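Hypothetical protein aq_1447 (PDB 1YVU) acts as a DNA-guided RNA endonuclease, using short single-stranded DNA guides to bind complementary target RNA and cleave it. Local coordinates at residues V516-I521 with H680-I685; L446-I451 with T686-R691; V529-T534 with I696-D701; L596-R601 with K674-V679. All coordinates share one frame; numbering follows the deposited sequence.

Contact 1 (V516-I521 with H680-I685); sequences VAFTKI and HYSDKI. With CA (calcium ion), chain B.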
loop_
_atom_site.group_PDB
_atom_site.type_symbol
_atom_site.label_atom_id
_atom_site.label_comp_id
_atom_site.label_asym_id
_atom_site.label_seq_id
_atom_site.Cartn_x
_atom_site.Cartn_y
_atom_site.Cartn_z
ATOM N N VAL A 516 16.658 -2.919 -1.183
ATOM C CA VAL A 516 16.734 -3.325 0.213
ATOM C C VAL A 516 15.670 -4.412 0.428
ATOM O O VAL A 516 14.516 -4.257 -0.018
ATOM C CB VAL A 516 16.436 -2.119 1.182
ATOM C CG1 VAL A 516 16.442 -2.580 2.631
ATOM C CG2 VAL A 516 17.463 -0.992 1.005
ATOM N N ALA A 517 16.061 -5.485 1.129
ATOM C CA ALA A 517 15.165 -6.602 1.467
ATOM C C ALA A 517 15.044 -6.732 2.967
ATOM O O ALA A 517 16.063 -6.768 3.674
ATOM C CB ALA A 517 15.689 -7.928 0.908
ATOM N N PHE A 518 13.808 -6.801 3.455
ATOM C CA PHE A 518 13.591 -6.994 4.880
ATOM C C PHE A 518 12.738 -8.230 5.200
ATOM O O PHE A 518 11.498 -8.206 5.112
ATOM C CB PHE A 518 13.032 -5.734 5.551
ATOM C CG PHE A 518 12.961 -5.816 7.075
ATOM C CD1 PHE A 518 14.032 -6.352 7.831
ATOM C CD2 PHE A 518 11.819 -5.354 7.759
ATOM C CE1 PHE A 518 13.985 -6.433 9.223
ATOM C CE2 PHE A 518 11.761 -5.427 9.172
ATOM C CZ PHE A 518 12.865 -5.977 9.897
ATOM N N THR A 519 13.432 -9.255 5.696
ATOM C CA THR A 519 12.842 -10.546 6.069
ATOM C C THR A 519 12.674 -10.690 7.582
ATOM O O THR A 519 13.497 -10.192 8.376
ATOM C CB THR A 519 13.672 -11.713 5.463
ATOM O OG1 THR A 519 13.731 -11.534 4.036
ATOM C CG2 THR A 519 13.058 -13.085 5.766
ATOM N N LYS A 520 11.547 -11.304 7.952
ATOM C CA LYS A 520 11.166 -11.552 9.337
ATOM C C LYS A 520 10.713 -12.999 9.463
ATOM O O LYS A 520 9.671 -13.398 8.935
ATOM C CB LYS A 520 10.018 -10.627 9.726
ATOM C CG LYS A 520 10.397 -9.463 10.557
ATOM C CD LYS A 520 9.191 -8.623 10.874
ATOM C CE LYS A 520 8.860 -7.649 9.748
ATOM N NZ LYS A 520 8.576 -6.232 10.234
ATOM N N ILE A 521 11.538 -13.794 10.122
ATOM C CA ILE A 521 11.234 -15.207 10.340
ATOM C C ILE A 521 10.606 -15.400 11.727
ATOM O O ILE A 521 11.186 -14.969 12.739
ATOM C CB ILE A 521 12.512 -16.074 10.199
ATOM C CG1 ILE A 521 13.144 -15.794 8.839
ATOM C CG2 ILE A 521 12.162 -17.552 10.304
ATOM C CD1 ILE A 521 14.527 -16.152 8.751
ATOM N N HIS A 680 3.978 -6.218 9.088
ATOM C CA HIS A 680 3.766 -4.920 9.713
ATOM C C HIS A 680 5.080 -4.199 9.797
ATOM O O HIS A 680 6.079 -4.748 10.270
ATOM C CB HIS A 680 3.179 -5.050 11.093
ATOM C CG HIS A 680 3.062 -3.738 11.802
ATOM N ND1 HIS A 680 3.827 -3.438 12.913
ATOM C CD2 HIS A 680 2.277 -2.670 11.580
ATOM C CE1 HIS A 680 3.499 -2.237 13.348
ATOM N NE2 HIS A 680 2.562 -1.747 12.563
ATOM N N TYR A 681 5.052 -2.987 9.253
ATOM C CA TYR A 681 6.193 -2.074 9.159
ATOM C C TYR A 681 7.257 -2.459 8.119
ATOM O O TYR A 681 8.211 -1.701 7.910
ATOM C CB TYR A 681 6.850 -1.860 10.530
ATOM C CG TYR A 681 6.707 -0.464 11.043
ATOM C CD1 TYR A 681 5.436 0.160 11.119
ATOM C CD2 TYR A 681 7.841 0.267 11.417
ATOM C CE1 TYR A 681 5.302 1.488 11.550
ATOM C CE2 TYR A 681 7.732 1.593 11.855
ATOM C CZ TYR A 681 6.460 2.211 11.919
ATOM O OH TYR A 681 6.361 3.541 12.325
ATOM N N SER A 682 7.094 -3.613 7.459
ATOM C CA SER A 682 8.069 -4.065 6.464
ATOM C C SER A 682 8.288 -3.122 5.283
ATOM O O SER A 682 9.447 -2.897 4.896
ATOM C CB SER A 682 7.788 -5.486 5.982
ATOM O OG SER A 682 8.164 -6.403 6.984
ATOM N N ASP A 683 7.212 -2.487 4.797
ATOM C CA ASP A 683 7.342 -1.567 3.671
ATOM C C ASP A 683 7.904 -0.206 4.074
ATOM O O ASP A 683 8.519 0.469 3.249
ATOM C CB ASP A 683 6.020 -1.400 2.929
ATOM C CG ASP A 683 6.201 -0.901 1.492
ATOM O OD1 ASP A 683 5.919 0.297 1.271
ATOM O OD2 ASP A 683 6.608 -1.690 0.604
ATOM N N LYS A 684 7.696 0.189 5.330
ATOM C CA LYS A 684 8.221 1.472 5.811
ATOM C C LYS A 684 9.709 1.435 6.136
ATOM O O LYS A 684 10.405 2.403 5.860
ATOM C CB LYS A 684 7.390 2.032 6.975
ATOM C CG LYS A 684 5.983 2.461 6.500
ATOM C CD LYS A 684 5.088 3.141 7.553
ATOM C CE LYS A 684 3.666 3.373 6.972
ATOM N NZ LYS A 684 2.839 4.316 7.793
ATOM N N ILE A 685 10.196 0.281 6.605
ATOM C CA ILE A 685 11.615 0.052 6.954
ATOM C C ILE A 685 12.537 -0.059 5.700
ATOM O O ILE A 685 13.620 0.515 5.678
ATOM C CB ILE A 685 11.762 -1.208 7.903
ATOM C CG1 ILE A 685 11.040 -0.968 9.222
ATOM C CG2 ILE A 685 13.216 -1.505 8.241
ATOM C CD1 ILE A 685 10.901 -2.202 10.054
HETATM CA CA CA B . 7.048 -2.583 -1.717
#
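The aromatic ring of F518 overlaps I685 in the first turn of helix 682-690. Its CE2 approaches I685 CD1 to 3.5 Å, while CG2 of the isoleucine sits over one ring face, displaced toward the rim. CG of F518 is anti to the backbone N (chi1 -172°), which carries the ring out from strand 515-522 to the helix. CD2 also comes within 3.9 Å of S682 OG, approached obliquely. Two residues along the strand, K520 runs past the serine, and its NZ donates to the backbone O of H680 at 2.9 Å. The C=O...N angle is 157°, with the donor tilted 23° out of the carbonyl plane. W705 adds a cation-pi contact to K520 and meets F518 edge-to-face. On another side of the helix D683 OD2 binds the calcium ion at 2.5 Å, together with D502, while D683 OD1 forms a salt bridge with K687. This is the RNase H fold of the PIWI domain, in which D502 and D683 are probably catalytic. An apolar overlap and a hydrogen bond from a probably charged lysine to a backbone carbonyl thus tie strand 515-522 to the turn that carries D683, consistent with a fixed position for that metal ligand.

Contact 2 (L446-I451 with T686-R691); sequences LLKKMI and TKLMLR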
loop_
_atom_site.group_PDB
_atom_site.type_symbol
_atom_site.label_atom_id
_atom_site.label_comp_id
_atom_site.label_asym_id
_atom_site.label_seq_id
_atom_site.Cartn_x
_atom_site.Cartn_y
_atom_site.Cartn_z
ATOM N N LEU A 446 15.403 7.124 14.889
ATOM C CA LEU A 446 15.803 6.058 15.789
ATOM C C LEU A 446 15.555 4.703 15.186
ATOM O O LEU A 446 16.061 3.688 15.680
ATOM C CB LEU A 446 15.116 6.193 17.115
ATOM C CG LEU A 446 15.711 7.360 17.892
ATOM C CD1 LEU A 446 14.845 7.594 19.125
ATOM C CD2 LEU A 446 17.153 7.087 18.301
ATOM N N LEU A 447 14.815 4.723 14.073
ATOM C CA LEU A 447 14.516 3.534 13.290
ATOM C C LEU A 447 15.710 3.302 12.387
ATOM O O LEU A 447 16.129 2.153 12.174
ATOM C CB LEU A 447 13.302 3.754 12.409
ATOM C CG LEU A 447 12.003 2.965 12.597
ATOM C CD1 LEU A 447 10.999 3.477 11.555
ATOM C CD2 LEU A 447 12.241 1.452 12.454
ATOM N N LYS A 448 16.272 4.404 11.880
ATOM C CA LYS A 448 17.450 4.354 10.999
ATOM C C LYS A 448 18.666 3.791 11.719
ATOM O O LYS A 448 19.417 2.997 11.151
ATOM C CB LYS A 448 17.805 5.743 10.445
ATOM C CG LYS A 448 16.761 6.349 9.517
ATOM C CD LYS A 448 17.217 7.658 8.886
ATOM C CE LYS A 448 16.036 8.465 8.338
ATOM N NZ LYS A 448 16.467 9.717 7.611
ATOM N N LYS A 449 18.823 4.202 12.979
ATOM C CA LYS A 449 19.930 3.772 13.831
ATOM C C LYS A 449 19.648 2.423 14.445
ATOM O O LYS A 449 20.525 1.809 15.068
ATOM C CB LYS A 449 20.165 4.790 14.921
ATOM C CG LYS A 449 20.581 6.094 14.372
ATOM C CD LYS A 449 20.298 7.183 15.346
ATOM C CE LYS A 449 20.836 8.493 14.816
ATOM N NZ LYS A 449 22.283 8.629 15.146
HETATM N N MSE A 450 18.406 1.977 14.247
HETATM C CA MSE A 450 17.894 0.685 14.700
HETATM C C MSE A 450 17.760 0.499 16.181
HETATM O O MSE A 450 17.655 -0.620 16.672
HETATM C CB MSE A 450 18.656 -0.468 14.040
HETATM C CG MSE A 450 18.525 -0.420 12.513
HETATM SE SE MSE A 450 19.700 -1.568 11.520
HETATM C CE MSE A 450 21.440 -0.724 12.008
ATOM N N ILE A 451 17.709 1.628 16.876
ATOM C CA ILE A 451 17.557 1.670 18.324
ATOM C C ILE A 451 16.067 1.794 18.637
ATOM O O ILE A 451 15.414 2.760 18.231
ATOM C CB ILE A 451 18.286 2.907 18.960
ATOM C CG1 ILE A 451 19.744 2.992 18.504
ATOM C CG2 ILE A 451 18.331 2.775 20.468
ATOM C CD1 ILE A 451 20.218 4.403 18.441
ATOM N N THR A 686 12.080 -0.747 4.652
ATOM C CA THR A 686 12.840 -0.910 3.417
ATOM C C THR A 686 12.993 0.419 2.671
ATOM O O THR A 686 14.093 0.768 2.253
ATOM C CB THR A 686 12.171 -1.920 2.478
ATOM O OG1 THR A 686 10.865 -1.458 2.130
ATOM C CG2 THR A 686 12.076 -3.267 3.110
ATOM N N LYS A 687 11.909 1.182 2.564
ATOM C CA LYS A 687 11.930 2.471 1.875
ATOM C C LYS A 687 12.769 3.508 2.601
ATOM O O LYS A 687 13.172 4.507 2.028
ATOM C CB LYS A 687 10.502 2.997 1.696
ATOM C CG LYS A 687 9.747 2.334 0.563
ATOM C CD LYS A 687 8.274 2.700 0.554
ATOM C CE LYS A 687 7.586 2.124 -0.694
ATOM N NZ LYS A 687 6.100 2.387 -0.778
ATOM N N LEU A 688 13.054 3.224 3.861
ATOM C CA LEU A 688 13.831 4.100 4.727
ATOM C C LEU A 688 15.334 3.838 4.562
ATOM O O LEU A 688 16.161 4.767 4.537
ATOM C CB LEU A 688 13.406 3.847 6.180
ATOM C CG LEU A 688 13.938 4.713 7.321
ATOM C CD1 LEU A 688 13.313 6.087 7.327
ATOM C CD2 LEU A 688 13.661 4.035 8.599
HETATM N N MSE A 689 15.667 2.556 4.440
HETATM C CA MSE A 689 17.040 2.119 4.287
HETATM C C MSE A 689 17.565 2.454 2.899
HETATM O O MSE A 689 18.759 2.675 2.737
HETATM C CB MSE A 689 17.159 0.628 4.606
HETATM C CG MSE A 689 16.772 0.222 6.038
HETATM SE SE MSE A 689 17.435 1.359 7.478
HETATM C CE MSE A 689 16.073 1.018 8.821
ATOM N N LEU A 690 16.651 2.518 1.923
ATOM C CA LEU A 690 16.934 2.896 0.517
ATOM C C LEU A 690 17.446 4.357 0.418
ATOM O O LEU A 690 18.351 4.664 -0.369
ATOM C CB LEU A 690 15.653 2.779 -0.344
ATOM C CG LEU A 690 15.171 1.484 -1.003
ATOM C CD1 LEU A 690 13.865 1.755 -1.751
ATOM C CD2 LEU A 690 16.234 0.935 -1.943
ATOM N N ARG A 691 16.855 5.230 1.242
ATOM C CA ARG A 691 17.198 6.653 1.359
ATOM C C ARG A 691 18.565 6.832 2.065
ATOM O O ARG A 691 18.979 7.947 2.351
ATOM C CB ARG A 691 16.112 7.396 2.175
ATOM C CG ARG A 691 14.713 7.369 1.575
ATOM C CD ARG A 691 13.667 8.163 2.371
ATOM N NE ARG A 691 12.382 8.162 1.645
ATOM C CZ ARG A 691 11.439 9.108 1.721
ATOM N NH1 ARG A 691 11.595 10.176 2.506
ATOM N NH2 ARG A 691 10.352 9.014 0.951
#
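L688 points from helix 682-690 at the end of helix 437-448. Its CD2 sits against L447, lying 3.8 Å from L447 CB and 4.0 Å from L447 CD1, and also near K448 CG; the two leucines meet at a slant. CD1 meets K448 farther out, where the lysine side chain runs extended beyond CG and passes the leucine at about a right angle; K448 CE lies 3.8 Å from L688 CD1, and farther back K448 CG is 3.9 Å from L688 CG. The lysine therefore contributes its aliphatic length here, while its NZ has a long, weak ion pair with E445. The first torsion of L688 (chi1 -174°) extends the branch point away from its own helix and into the fork between L447 and K448. Beside it, selenomethionine M689 bends at chi2 (-44°), which brings its CE to 3.5 Å from the backbone O of L447. An alanine in place of L688 would remove both methyl branches, and L447 and the K448 methylenes would probably lose their main apolar partner across the interface. The helix bearing L447 and K448 belongs to the Mid domain and the other to PIWI, so this is an interdomain seam. No hydrogen bond spans the two segments; their cohesion is apolar and only partly buried, with the lysine side at the solvent edge.

Contact 3 (V529-T534 with I696-D701); sequences VRYYLT and IKKEGD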
loop_
_atom_site.group_PDB
_atom_site.type_symbol
_atom_site.label_atom_id
_atom_site.label_comp_id
_atom_site.label_asym_id
_atom_site.label_seq_id
_atom_site.Cartn_x
_atom_site.Cartn_y
_atom_site.Cartn_z
ATOM N N VAL A 529 12.008 -15.247 15.513
ATOM C CA VAL A 529 13.195 -16.046 15.465
ATOM C C VAL A 529 14.344 -15.122 15.029
ATOM O O VAL A 529 15.265 -14.932 15.813
ATOM C CB VAL A 529 13.036 -17.261 14.544
ATOM C CG1 VAL A 529 14.325 -18.091 14.540
ATOM C CG2 VAL A 529 11.875 -18.114 15.016
ATOM N N ARG A 530 14.286 -14.541 13.825
ATOM C CA ARG A 530 15.328 -13.621 13.347
ATOM C C ARG A 530 14.796 -12.753 12.256
ATOM O O ARG A 530 13.874 -13.161 11.564
ATOM C CB ARG A 530 16.512 -14.329 12.667
ATOM C CG ARG A 530 17.533 -15.074 13.489
ATOM C CD ARG A 530 18.258 -14.305 14.562
ATOM N NE ARG A 530 18.629 -15.257 15.608
ATOM C CZ ARG A 530 19.859 -15.441 16.075
ATOM N NH1 ARG A 530 20.882 -14.716 15.613
ATOM N NH2 ARG A 530 20.085 -16.418 16.951
ATOM N N TYR A 531 15.400 -11.576 12.078
ATOM C CA TYR A 531 15.069 -10.684 10.962
ATOM C C TYR A 531 16.337 -10.546 10.147
ATOM O O TYR A 531 17.438 -10.787 10.659
ATOM C CB TYR A 531 14.538 -9.282 11.365
ATOM C CG TYR A 531 15.437 -8.333 12.167
ATOM C CD1 TYR A 531 16.542 -7.652 11.582
ATOM C CD2 TYR A 531 15.154 -8.070 13.517
ATOM C CE1 TYR A 531 17.348 -6.734 12.339
ATOM C CE2 TYR A 531 15.943 -7.153 14.277
ATOM C CZ TYR A 531 17.034 -6.492 13.689
ATOM O OH TYR A 531 17.752 -5.600 14.458
ATOM N N TYR A 532 16.194 -10.103 8.907
ATOM C CA TYR A 532 17.354 -9.896 8.058
ATOM C C TYR A 532 17.103 -8.725 7.126
ATOM O O TYR A 532 16.212 -8.736 6.265
ATOM C CB TYR A 532 17.748 -11.172 7.304
ATOM C CG TYR A 532 19.123 -11.140 6.668
ATOM C CD1 TYR A 532 20.309 -11.000 7.450
ATOM C CD2 TYR A 532 19.257 -11.257 5.271
ATOM C CE1 TYR A 532 21.606 -10.975 6.829
ATOM C CE2 TYR A 532 20.536 -11.232 4.648
ATOM C CZ TYR A 532 21.698 -11.088 5.422
ATOM O OH TYR A 532 22.911 -11.023 4.757
ATOM N N LEU A 533 17.907 -7.700 7.342
ATOM C CA LEU A 533 17.818 -6.480 6.583
ATOM C C LEU A 533 19.109 -6.292 5.799
ATOM O O LEU A 533 20.170 -6.177 6.400
ATOM C CB LEU A 533 17.580 -5.350 7.571
ATOM C CG LEU A 533 17.364 -3.906 7.146
ATOM C CD1 LEU A 533 16.310 -3.794 6.069
ATOM C CD2 LEU A 533 16.955 -3.098 8.378
ATOM N N THR A 534 19.021 -6.319 4.466
ATOM C CA THR A 534 20.195 -6.156 3.620
ATOM C C THR A 534 19.882 -5.234 2.478
ATOM O O THR A 534 18.782 -5.277 1.918
ATOM C CB THR A 534 20.604 -7.463 2.914
ATOM O OG1 THR A 534 20.373 -8.569 3.770
ATOM C CG2 THR A 534 22.085 -7.467 2.518
ATOM N N ILE A 696 23.394 -1.845 4.197
ATOM C CA ILE A 696 23.244 -2.630 5.414
ATOM C C ILE A 696 23.298 -4.096 5.075
ATOM O O ILE A 696 23.130 -4.512 3.924
ATOM C CB ILE A 696 21.891 -2.405 6.192
ATOM C CG1 ILE A 696 21.038 -1.283 5.591
ATOM C CG2 ILE A 696 22.180 -2.158 7.652
ATOM C CD1 ILE A 696 20.026 -1.755 4.622
ATOM N N LYS A 697 23.556 -4.853 6.127
ATOM C CA LYS A 697 23.617 -6.297 6.147
ATOM C C LYS A 697 23.523 -6.475 7.661
ATOM O O LYS A 697 24.520 -6.285 8.363
ATOM C CB LYS A 697 24.946 -6.842 5.597
ATOM C CG LYS A 697 24.973 -8.374 5.483
ATOM C CD LYS A 697 26.379 -8.936 5.741
ATOM C CE LYS A 697 26.383 -10.440 6.041
ATOM N NZ LYS A 697 25.865 -10.805 7.399
ATOM N N LYS A 698 22.290 -6.634 8.154
ATOM C CA LYS A 698 22.032 -6.836 9.574
ATOM C C LYS A 698 21.021 -7.928 9.821
ATOM O O LYS A 698 20.055 -8.107 9.087
ATOM C CB LYS A 698 21.559 -5.565 10.289
ATOM C CG LYS A 698 21.951 -5.542 11.778
ATOM C CD LYS A 698 21.065 -4.619 12.613
ATOM C CE LYS A 698 21.741 -4.208 13.943
ATOM N NZ LYS A 698 21.037 -3.089 14.679
ATOM N N GLU A 699 21.231 -8.584 10.945
ATOM C CA GLU A 699 20.418 -9.669 11.416
ATOM C C GLU A 699 20.154 -9.374 12.899
ATOM O O GLU A 699 21.003 -8.818 13.594
ATOM C CB GLU A 699 21.226 -10.963 11.253
ATOM C CG GLU A 699 20.442 -12.244 11.444
ATOM C CD GLU A 699 21.326 -13.441 11.671
ATOM O OE1 GLU A 699 22.192 -13.731 10.823
ATOM O OE2 GLU A 699 21.130 -14.105 12.704
ATOM N N GLY A 700 18.972 -9.719 13.375
ATOM C CA GLY A 700 18.656 -9.482 14.770
ATOM C C GLY A 700 17.540 -10.387 15.197
ATOM O O GLY A 700 17.102 -11.225 14.434
ATOM N N ASP A 701 17.029 -10.138 16.390
ATOM C CA ASP A 701 15.980 -10.937 16.999
ATOM C C ASP A 701 15.109 -10.050 17.882
ATOM O O ASP A 701 14.349 -10.530 18.724
ATOM C CB ASP A 701 16.643 -12.034 17.843
ATOM C CG ASP A 701 17.680 -11.490 18.832
ATOM O OD1 ASP A 701 18.105 -10.323 18.699
ATOM O OD2 ASP A 701 18.077 -12.238 19.746
#
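Y531 lays a ring face over G700, whose CA is 3.7 Å from the ring centroid and 17° off the ring normal, a CH-pi contact. The tyrosine CG stands between its own backbone N and carbonyl carbon (chi1 62°), and this turns the ring back across the neighbouring strand; a CB at G700 would collide with it. K698 CD meets the ring at its edge. A leucine in place of Y531 would probably leave G700 without its aromatic cover and K698 without that edge. On the opposite face, Y532 has CG anti to N (chi1 -166°) and reaches K697, its OH 3.4 Å from K697 CG, while E699 CB lies at its ring edge. R530 bends at chi2, bringing NH1 to 3.0 Å from E699 OE2 in a salt bridge whose hydrogen bond is weak. The backbones pair antiparallel: L533 N donates to K698 O and K698 N to L533 O, each at 2.8 Å, and Y531 with G700 forms the next hydrogen-bonded pair. Strand 697-700 extends the PIWI sheet beside strand 528-536, whose other edge meets strand 515-522, with a classic beta bulge where V529 and R530 face I521. Helix 682-690 packs on L533 and I696, helix 542-557 on Y532 and E699.

Contact 4 (L596-R601 with K674-V679); sequences LEIIKR and KLPATV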
loop_
_atom_site.group_PDB
_atom_site.type_symbol
_atom_site.label_atom_id
_atom_site.label_comp_id
_atom_site.label_asym_id
_atom_site.label_seq_id
_atom_site.Cartn_x
_atom_site.Cartn_y
_atom_site.Cartn_z
ATOM N N LEU A 596 1.997 -16.227 0.053
ATOM C CA LEU A 596 0.886 -15.302 0.172
ATOM C C LEU A 596 1.299 -13.890 -0.173
ATOM O O LEU A 596 2.406 -13.462 0.151
ATOM C CB LEU A 596 0.299 -15.294 1.583
ATOM C CG LEU A 596 -0.083 -16.609 2.251
ATOM C CD1 LEU A 596 -0.817 -16.309 3.493
ATOM C CD2 LEU A 596 -0.951 -17.403 1.366
ATOM N N GLU A 597 0.412 -13.205 -0.884
ATOM C CA GLU A 597 0.562 -11.801 -1.263
ATOM C C GLU A 597 -0.344 -11.107 -0.231
ATOM O O GLU A 597 -1.389 -11.668 0.132
ATOM C CB GLU A 597 -0.090 -11.554 -2.623
ATOM C CG GLU A 597 0.742 -11.656 -3.888
ATOM C CD GLU A 597 -0.113 -11.355 -5.153
ATOM O OE1 GLU A 597 -1.329 -11.072 -5.001
ATOM O OE2 GLU A 597 0.418 -11.399 -6.301
ATOM N N ILE A 598 0.069 -9.950 0.297
ATOM C CA ILE A 598 -0.782 -9.213 1.255
ATOM C C ILE A 598 -0.994 -7.803 0.732
ATOM O O ILE A 598 -0.136 -6.945 0.867
ATOM C CB ILE A 598 -0.258 -9.257 2.737
ATOM C CG1 ILE A 598 -0.446 -10.670 3.303
ATOM C CG2 ILE A 598 -1.043 -8.270 3.625
ATOM C CD1 ILE A 598 0.139 -10.869 4.650
ATOM N N ILE A 599 -2.151 -7.595 0.110
ATOM C CA ILE A 599 -2.510 -6.323 -0.499
ATOM C C ILE A 599 -3.330 -5.460 0.451
ATOM O O ILE A 599 -4.494 -5.781 0.734
ATOM C CB ILE A 599 -3.277 -6.547 -1.857
ATOM C CG1 ILE A 599 -2.319 -7.057 -2.934
ATOM C CG2 ILE A 599 -3.912 -5.237 -2.386
ATOM C CD1 ILE A 599 -2.061 -8.502 -2.913
ATOM N N LYS A 600 -2.732 -4.347 0.888
ATOM C CA LYS A 600 -3.380 -3.415 1.811
ATOM C C LYS A 600 -4.102 -2.250 1.163
ATOM O O LYS A 600 -5.090 -1.749 1.710
ATOM C CB LYS A 600 -2.400 -2.910 2.876
ATOM C CG LYS A 600 -1.014 -2.536 2.423
ATOM C CD LYS A 600 -0.045 -3.695 2.517
ATOM C CE LYS A 600 1.263 -3.312 1.832
ATOM N NZ LYS A 600 1.994 -2.185 2.514
ATOM N N ARG A 601 -3.639 -1.878 -0.032
ATOM C CA ARG A 601 -4.203 -0.763 -0.796
ATOM C C ARG A 601 -5.287 -1.115 -1.851
ATOM O O ARG A 601 -5.200 -2.134 -2.525
ATOM C CB ARG A 601 -3.055 0.018 -1.460
ATOM C CG ARG A 601 -2.644 1.324 -0.752
ATOM C CD ARG A 601 -1.278 1.849 -1.236
ATOM N NE ARG A 601 -0.169 1.067 -0.670
ATOM C CZ ARG A 601 1.134 1.297 -0.864
ATOM N NH1 ARG A 601 1.549 2.299 -1.628
ATOM N NH2 ARG A 601 2.034 0.528 -0.259
ATOM N N LYS A 674 -3.390 -3.239 11.677
ATOM C CA LYS A 674 -3.989 -3.817 10.489
ATOM C C LYS A 674 -3.231 -4.993 9.932
ATOM O O LYS A 674 -3.839 -5.947 9.452
ATOM C CB LYS A 674 -4.034 -2.708 9.445
ATOM C CG LYS A 674 -4.548 -3.029 8.060
ATOM C CD LYS A 674 -4.582 -1.721 7.321
ATOM C CE LYS A 674 -4.560 -1.913 5.844
ATOM N NZ LYS A 674 -4.203 -0.628 5.120
ATOM N N LEU A 675 -1.909 -4.929 10.019
ATOM C CA LEU A 675 -1.058 -5.955 9.436
ATOM C C LEU A 675 -0.468 -7.047 10.349
ATOM O O LEU A 675 -0.222 -6.799 11.539
ATOM C CB LEU A 675 0.059 -5.263 8.633
ATOM C CG LEU A 675 -0.274 -4.486 7.346
ATOM C CD1 LEU A 675 1.006 -4.020 6.668
ATOM C CD2 LEU A 675 -1.060 -5.365 6.374
ATOM N N PRO A 676 -0.287 -8.296 9.819
ATOM C CA PRO A 676 0.286 -9.409 10.590
ATOM C C PRO A 676 1.700 -8.996 10.916
ATOM O O PRO A 676 2.322 -8.297 10.114
ATOM C CB PRO A 676 0.366 -10.529 9.567
ATOM C CG PRO A 676 -0.673 -10.213 8.647
ATOM C CD PRO A 676 -0.699 -8.778 8.486
ATOM N N ALA A 677 2.223 -9.452 12.049
ATOM C CA ALA A 677 3.587 -9.103 12.449
ATOM C C ALA A 677 4.656 -9.380 11.400
ATOM O O ALA A 677 5.649 -8.644 11.313
ATOM C CB ALA A 677 3.954 -9.757 13.761
ATOM N N THR A 678 4.375 -10.361 10.544
ATOM C CA THR A 678 5.279 -10.757 9.448
ATOM C C THR A 678 5.515 -9.667 8.381
ATOM O O THR A 678 6.573 -9.641 7.716
ATOM C CB THR A 678 4.805 -12.069 8.782
ATOM O OG1 THR A 678 3.415 -11.973 8.443
ATOM C CG2 THR A 678 4.981 -13.211 9.723
ATOM N N VAL A 679 4.519 -8.783 8.215
ATOM C CA VAL A 679 4.628 -7.683 7.256
ATOM C C VAL A 679 4.413 -6.303 7.837
ATOM O O VAL A 679 4.696 -5.318 7.174
ATOM C CB VAL A 679 3.754 -7.858 5.987
ATOM C CG1 VAL A 679 4.323 -8.963 5.129
ATOM C CG2 VAL A 679 2.308 -8.092 6.353
#
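V679 N donates to the backbone O of P676 at 2.9 Å, closing a beta turn whose two ends both press on I598. The turn belongs to the RNase H fold of the PIWI domain, where it lies between helix 652-661 and helix 682-690 and faces the end of strand 592-599. I598 divides its branches between partners. Its CD1 abuts CG of the P676 ring at 4.1 Å and lies 3.9 Å from V679 CG2, while its CG2 is 4.0 Å from L675 CD2, the isoleucine and leucine side chains lying alongside each other and running in opposing senses. With CG1 of I598 anti to the carbonyl carbon (chi1 -71°) and the chain extended at chi2, CD1 reaches both P676 and V679. Within the turn, T678 OG1 is hydrogen-bonded to H569 of strand 565-570, which also pairs with strand 592-599. Beyond the strand K600 folds at chi2 and chi4, and its NZ forms a long, weak ion pair with D571, probably an active-site residue. K600 NZ and K674 NZ are 6.9 Å apart. K674 is extended beyond CG, and its end reaches the base of K600, with K674 NZ 3.7 Å from K600 CB.

How the contacts relate
Contact 1 is central, its centre lying 10 to 11 Å from those of the other three. Strand 515-522 joins it to contact 3 through backbone pairing, with T519 O 2.8 Å from Y532 N, and helix 682-690 is common to contacts 1 and 2, where V516 CG1 meets M689 CB at 3.8 Å. Contacts 2 and 3 touch where M450 SE lies 3.5 Å from K698 CD. Contact 4 leads directly into contact 1 and has K520 CE 3.7 Å from T678 O. Toward the calcium ion, contact 1 supplies the ligand D683 and the K600 side chain of contact 4 approaches to about 7 Å, whereas the side chains of L688 in contact 2 and L533 in contact 3 are about 12 Å from the ion.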